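Local coordinates for conserved protein (Mycobacterium tuberculosis, PDB 1RFE) that probably binds the deazaflavin coenzyme F420 and may act as an oxidoreductase on CH-CH groups, although its exact function remains unknown, at residues A[12-17]-A[146-151]; A[54-59]-A[63-68]. All blocks are in the same frame, centred on the assembly; numbering follows the deposited sequence.

The two contacts lie on opposite sides of the chain's centre, with their own centres 33 Å apart and nearest atoms about 18 Å apart. They share no helix or strand. Contact 1 is a surface contact between residues far apart in sequence: helix 12-21 meets the segment after strand 140-145 through one lysine-glutamate salt bridge. Contact 2 is local and partly buried, folding the turn after strand 49-55 against helix 59-66. Here neutral amides and a backbone carbonyl replace the paired charges, and an arginine acts as a hydrogen-bond donor without a carboxylate partner across the contact. Contact 2 also buries more surface, 203 against 71 Å².

Contact 1: A[12-17]-A[146-151]; sequences EAEIAD and HRKLGL
E14 and K148 both turn CG away from their own carbonyl carbons and alongside the backbone N (chi1 -74° and -61°), and both chains then run out largely extended until K148 bends at its last torsion (chi4 -147°). The result is a surface salt bridge that joins the N-terminal helix 12-21 to the 3-10 segment 146-149, which follows strand 140-145 of the antiparallel sheet in this FMN-binding-type fold. The two side chains reach for one another from opposite directions and span most of the gap, since the CA atoms of E14 and K148 remain 12.2 Å apart. NZ of K148 meets OE1 of E14 at 2.9 Å. The other carboxylate oxygen takes little part: OE2 of E14 lies 3.9 Å from that same NZ. CE of K148 comes to 3.3 Å from OE1 of E14, because the oxygen stands beside the CE-NZ bond, not beyond its end. The stronger polar partner of K148 NZ lies outside the two segments, the carbonyl oxygen of V9, which brings the residues ahead of helix 12-21 into the same junction. Only 71 Å² is buried, and the lysine is exposed, so solvent would probably weaken the electrostatic attraction. The carboxylate receives the ammonium through the syn lone pair of E14 OE1, on the side of OE2.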
loop_
_atom_site.group_PDB
_atom_site.type_symbol
_atom_site.label_atom_id
_atom_site.label_comp_id
_atom_site.label_asym_id
_atom_site.label_seq_id
_atom_site.Cartn_x
_atom_site.Cartn_y
_atom_site.Cartn_z
ATOM N N GLU A 12 -6.585 -14.942 3.008
ATOM C CA GLU A 12 -6.345 -14.307 1.724
ATOM C C GLU A 12 -7.447 -13.307 1.404
ATOM O O GLU A 12 -7.174 -12.187 0.965
ATOM C CB GLU A 12 -6.255 -15.364 0.645
ATOM C CG GLU A 12 -5.712 -14.860 -0.672
ATOM C CD GLU A 12 -5.416 -15.989 -1.630
ATOM O OE1 GLU A 12 -6.391 -16.464 -2.274
ATOM O OE2 GLU A 12 -4.214 -16.411 -1.699
ATOM N N ALA A 13 -8.690 -13.696 1.647
ATOM C CA ALA A 13 -9.803 -12.860 1.279
ATOM C C ALA A 13 -9.933 -11.664 2.206
ATOM O O ALA A 13 -10.309 -10.615 1.781
ATOM C CB ALA A 13 -11.127 -13.664 1.249
ATOM N N GLU A 14 -9.652 -11.836 3.483
ATOM C CA GLU A 14 -9.681 -10.711 4.446
ATOM C C GLU A 14 -8.604 -9.657 4.140
ATOM O O GLU A 14 -8.850 -8.475 4.230
ATOM C CB GLU A 14 -9.500 -11.250 5.869
ATOM C CG GLU A 14 -10.738 -11.978 6.426
ATOM C CD GLU A 14 -10.461 -12.732 7.730
ATOM O OE1 GLU A 14 -9.291 -12.983 8.114
ATOM O OE2 GLU A 14 -11.429 -13.071 8.401
ATOM N N ILE A 15 -7.436 -10.109 3.719
ATOM C CA ILE A 15 -6.325 -9.226 3.337
ATOM C C ILE A 15 -6.735 -8.429 2.109
ATOM O O ILE A 15 -6.621 -7.206 2.084
ATOM C CB ILE A 15 -5.061 -10.060 3.036
ATOM C CG1 ILE A 15 -4.501 -10.665 4.313
ATOM C CG2 ILE A 15 -3.940 -9.234 2.325
ATOM C CD1 ILE A 15 -3.466 -11.771 4.049
ATOM N N ALA A 16 -7.258 -9.121 1.114
ATOM C CA ALA A 16 -7.823 -8.448 -0.067
ATOM C C ALA A 16 -8.796 -7.317 0.289
ATOM O O ALA A 16 -8.598 -6.211 -0.154
ATOM C CB ALA A 16 -8.433 -9.455 -1.030
ATOM N N ASP A 17 -9.794 -7.594 1.133
ATOM C CA ASP A 17 -10.740 -6.590 1.616
ATOM C C ASP A 17 -10.057 -5.453 2.324
ATOM O O ASP A 17 -10.416 -4.310 2.122
ATOM C CB ASP A 17 -11.821 -7.207 2.564
ATOM C CG ASP A 17 -12.781 -8.159 1.839
ATOM O OD1 ASP A 17 -12.619 -8.360 0.594
ATOM O OD2 ASP A 17 -13.746 -8.767 2.420
ATOM N N HIS A 146 -6.382 -8.476 15.652
ATOM C CA HIS A 146 -6.470 -8.776 17.065
ATOM C C HIS A 146 -7.899 -9.061 17.505
ATOM O O HIS A 146 -8.099 -9.603 18.578
ATOM C CB HIS A 146 -5.819 -7.682 17.897
ATOM C CG HIS A 146 -4.320 -7.761 17.908
ATOM N ND1 HIS A 146 -3.550 -7.098 18.829
ATOM C CD2 HIS A 146 -3.454 -8.391 17.079
ATOM C CE1 HIS A 146 -2.274 -7.360 18.598
ATOM N NE2 HIS A 146 -2.192 -8.139 17.542
ATOM N N ARG A 147 -8.892 -8.703 16.683
ATOM C CA ARG A 147 -10.275 -9.153 16.932
ATOM C C ARG A 147 -10.435 -10.675 17.026
ATOM O O ARG A 147 -11.381 -11.188 17.648
ATOM C CB ARG A 147 -11.230 -8.644 15.858
ATOM C CG ARG A 147 -11.958 -7.387 16.244
ATOM C CD ARG A 147 -11.502 -6.171 15.499
ATOM N NE ARG A 147 -12.055 -6.179 14.161
ATOM C CZ ARG A 147 -12.130 -5.132 13.359
ATOM N NH1 ARG A 147 -11.648 -3.938 13.730
ATOM N NH2 ARG A 147 -12.690 -5.299 12.146
ATOM N N LYS A 148 -9.531 -11.414 16.414
ATOM C CA LYS A 148 -9.645 -12.874 16.438
ATOM C C LYS A 148 -9.221 -13.527 17.773
ATOM O O LYS A 148 -9.325 -14.727 17.949
ATOM C CB LYS A 148 -8.892 -13.457 15.252
ATOM C CG LYS A 148 -9.455 -12.982 13.878
ATOM C CD LYS A 148 -8.435 -13.288 12.778
ATOM C CE LYS A 148 -9.022 -13.156 11.376
ATOM N NZ LYS A 148 -8.352 -14.170 10.531
ATOM N N LEU A 149 -8.749 -12.716 18.704
ATOM C CA LEU A 149 -8.444 -13.145 20.076
ATOM C C LEU A 149 -9.655 -13.247 20.989
ATOM O O LEU A 149 -9.607 -13.964 21.998
ATOM C CB LEU A 149 -7.475 -12.164 20.731
ATOM C CG LEU A 149 -5.960 -12.368 20.589
ATOM C CD1 LEU A 149 -5.592 -13.501 19.645
ATOM C CD2 LEU A 149 -5.250 -11.075 20.242
ATOM N N GLY A 150 -10.704 -12.505 20.677
ATOM C CA GLY A 150 -11.889 -12.502 21.505
ATOM C C GLY A 150 -11.664 -11.800 22.830
ATOM O O GLY A 150 -12.400 -12.045 23.798
ATOM N N LEU A 151 -10.663 -10.922 22.880
ATOM C CA LEU A 151 -10.485 -10.047 24.016
ATOM C C LEU A 151 -11.716 -9.182 24.266
ATOM O O LEU A 151 -12.522 -8.947 23.373
ATOM C CB LEU A 151 -9.264 -9.149 23.844
ATOM C CG LEU A 151 -7.911 -9.587 24.412
ATOM C CD1 LEU A 151 -7.825 -11.054 24.893
ATOM C CD2 LEU A 151 -6.804 -9.280 23.402
#

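Contact 2: A[54-59]-A[63-68]; sequences TKAKSQ and NLRRDP
R65 reaches back to A56 and ties the type I turn K55-S58, at the end of strand 49-55, to helix 59-66 that follows, while N63 and Q59 bond within that helix's first turn. S58 is the N-cap residue of the helix. The close-fitting inner part centres on buried N63. Its backbone N donates to Q59 O at 2.8 Å, an i to i+4 bond of the first helical turn, and its CG sits 3.2 Å from Q59 O. OD1 of N63 is held from outside the two segments by H37 ND1 and T29 OG1, which fixes the carboxamide against strands 25-30 and 36-46. The looser fit is at the exposed end of Q59. Its chain bends at chi2 (60°), bringing OE1 to 2.9 Å from N63 ND2, but the bond is weak because its N-H...O angle is only 119°; the two amide planes stand 42° apart. The R65 side chain is exposed too, yet firmly bonded to A56 O; it is extended from CG to NE and also touches I94 of strand 84-95. Its guanidinium meets A56 O end-on: NH2 at 2.8 Å on a carbonyl lone pair, NH1 at 3.0 Å nearly in line with the C=O bond. The oxygen lies practically in the guanidinium plane, so the two donors should restrain rotation of the group. The arginine thus supplies two N-H donors to a turn carbonyl, and its positive charge would probably polarise that C=O bond.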
loop_
_atom_site.group_PDB
_atom_site.type_symbol
_atom_site.label_atom_id
_atom_site.label_comp_id
_atom_site.label_asym_id
_atom_site.label_seq_id
_atom_site.Cartn_x
_atom_site.Cartn_y
_atom_site.Cartn_z
ATOM N N THR A 54 4.539 7.699 -8.924
ATOM C CA THR A 54 5.555 8.605 -8.433
ATOM C C THR A 54 6.224 9.335 -9.622
ATOM O O THR A 54 6.182 8.869 -10.772
ATOM C CB THR A 54 6.606 7.829 -7.558
ATOM O OG1 THR A 54 7.568 8.744 -7.008
ATOM C CG2 THR A 54 7.478 6.895 -8.419
ATOM N N LYS A 55 6.869 10.468 -9.380
ATOM C CA LYS A 55 7.548 11.121 -10.499
ATOM C C LYS A 55 8.676 10.195 -10.982
ATOM O O LYS A 55 9.291 9.492 -10.171
ATOM C CB LYS A 55 8.062 12.516 -10.109
ATOM C CG LYS A 55 6.923 13.587 -9.910
ATOM C CD LYS A 55 7.508 14.953 -9.544
ATOM N N ALA A 56 8.903 10.142 -12.289
ATOM C CA ALA A 56 10.010 9.355 -12.855
ATOM C C ALA A 56 11.341 9.598 -12.131
ATOM O O ALA A 56 12.118 8.671 -11.970
ATOM C CB ALA A 56 10.170 9.636 -14.406
ATOM N N LYS A 57 11.589 10.828 -11.662
ATOM C CA LYS A 57 12.879 11.149 -10.992
ATOM C C LYS A 57 12.778 11.352 -9.483
ATOM O O LYS A 57 13.661 11.906 -8.877
ATOM C CB LYS A 57 13.523 12.375 -11.645
ATOM C CG LYS A 57 14.526 11.985 -12.817
ATOM C CD LYS A 57 14.092 12.589 -14.172
ATOM C CE LYS A 57 15.200 13.399 -14.904
ATOM N NZ LYS A 57 14.601 13.986 -16.132
ATOM N N SER A 58 11.711 10.874 -8.856
ATOM C CA SER A 58 11.580 10.987 -7.408
ATOM C C SER A 58 12.582 10.074 -6.696
ATOM O O SER A 58 13.009 9.037 -7.247
ATOM C CB SER A 58 10.172 10.541 -6.967
ATOM O OG SER A 58 9.978 9.153 -7.238
ATOM N N GLN A 59 12.886 10.389 -5.441
ATOM C CA GLN A 59 13.808 9.551 -4.700
ATOM C C GLN A 59 13.412 8.063 -4.718
ATOM O O GLN A 59 14.291 7.184 -4.793
ATOM C CB GLN A 59 13.977 10.012 -3.251
ATOM C CG GLN A 59 15.151 9.348 -2.534
ATOM C CD GLN A 59 16.497 9.618 -3.217
ATOM O OE1 GLN A 59 17.235 8.671 -3.602
ATOM N NE2 GLN A 59 16.821 10.898 -3.378
ATOM N N ASN A 63 15.700 5.052 -5.964
ATOM C CA ASN A 63 16.039 3.931 -5.084
ATOM C C ASN A 63 15.653 2.623 -5.733
ATOM O O ASN A 63 16.384 1.607 -5.706
ATOM C CB ASN A 63 15.336 4.008 -3.724
ATOM C CG ASN A 63 15.797 5.149 -2.851
ATOM O OD1 ASN A 63 15.100 5.461 -1.853
ATOM N ND2 ASN A 63 16.924 5.827 -3.202
ATOM N N LEU A 64 14.495 2.630 -6.364
ATOM C CA LEU A 64 13.951 1.373 -6.804
ATOM C C LEU A 64 14.604 0.763 -8.064
ATOM O O LEU A 64 14.537 -0.424 -8.266
ATOM C CB LEU A 64 12.459 1.488 -7.023
ATOM C CG LEU A 64 11.640 1.462 -5.739
ATOM C CD1 LEU A 64 10.166 1.745 -6.082
ATOM C CD2 LEU A 64 11.775 0.193 -4.986
ATOM N N ARG A 65 15.180 1.586 -8.901
ATOM C CA ARG A 65 15.844 1.113 -10.110
ATOM C C ARG A 65 17.180 0.536 -9.706
ATOM O O ARG A 65 17.640 -0.447 -10.307
ATOM C CB ARG A 65 16.051 2.266 -11.113
ATOM C CG ARG A 65 14.778 2.648 -11.921
ATOM C CD ARG A 65 14.978 3.761 -12.962
ATOM N NE ARG A 65 13.722 4.469 -13.248
ATOM C CZ ARG A 65 13.385 5.726 -12.856
ATOM N NH1 ARG A 65 14.195 6.507 -12.146
ATOM N NH2 ARG A 65 12.177 6.200 -13.204
ATOM N N ARG A 66 17.785 1.151 -8.687
ATOM C CA ARG A 66 19.069 0.720 -8.116
ATOM C C ARG A 66 18.895 -0.563 -7.307
ATOM O O ARG A 66 19.733 -1.432 -7.361
ATOM C CB ARG A 66 19.667 1.847 -7.243
ATOM C CG ARG A 66 21.090 1.548 -6.724
ATOM C CD ARG A 66 21.764 2.618 -5.868
ATOM N N ASP A 67 17.771 -0.683 -6.592
ATOM C CA ASP A 67 17.493 -1.838 -5.766
ATOM C C ASP A 67 15.959 -2.060 -5.657
ATOM O O ASP A 67 15.289 -1.334 -4.931
ATOM C CB ASP A 67 18.131 -1.641 -4.401
ATOM C CG ASP A 67 18.082 -2.881 -3.533
ATOM O OD1 ASP A 67 17.176 -3.776 -3.675
ATOM O OD2 ASP A 67 18.921 -3.013 -2.605
ATOM N N PRO A 68 15.416 -3.091 -6.307
ATOM C CA PRO A 68 13.958 -3.237 -6.428
ATOM C C PRO A 68 13.253 -3.634 -5.141
ATOM O O PRO A 68 12.053 -3.730 -5.165
ATOM C CB PRO A 68 13.796 -4.402 -7.427
ATOM C CG PRO A 68 15.160 -4.659 -7.952
ATOM C CD PRO A 68 16.110 -4.232 -6.914
#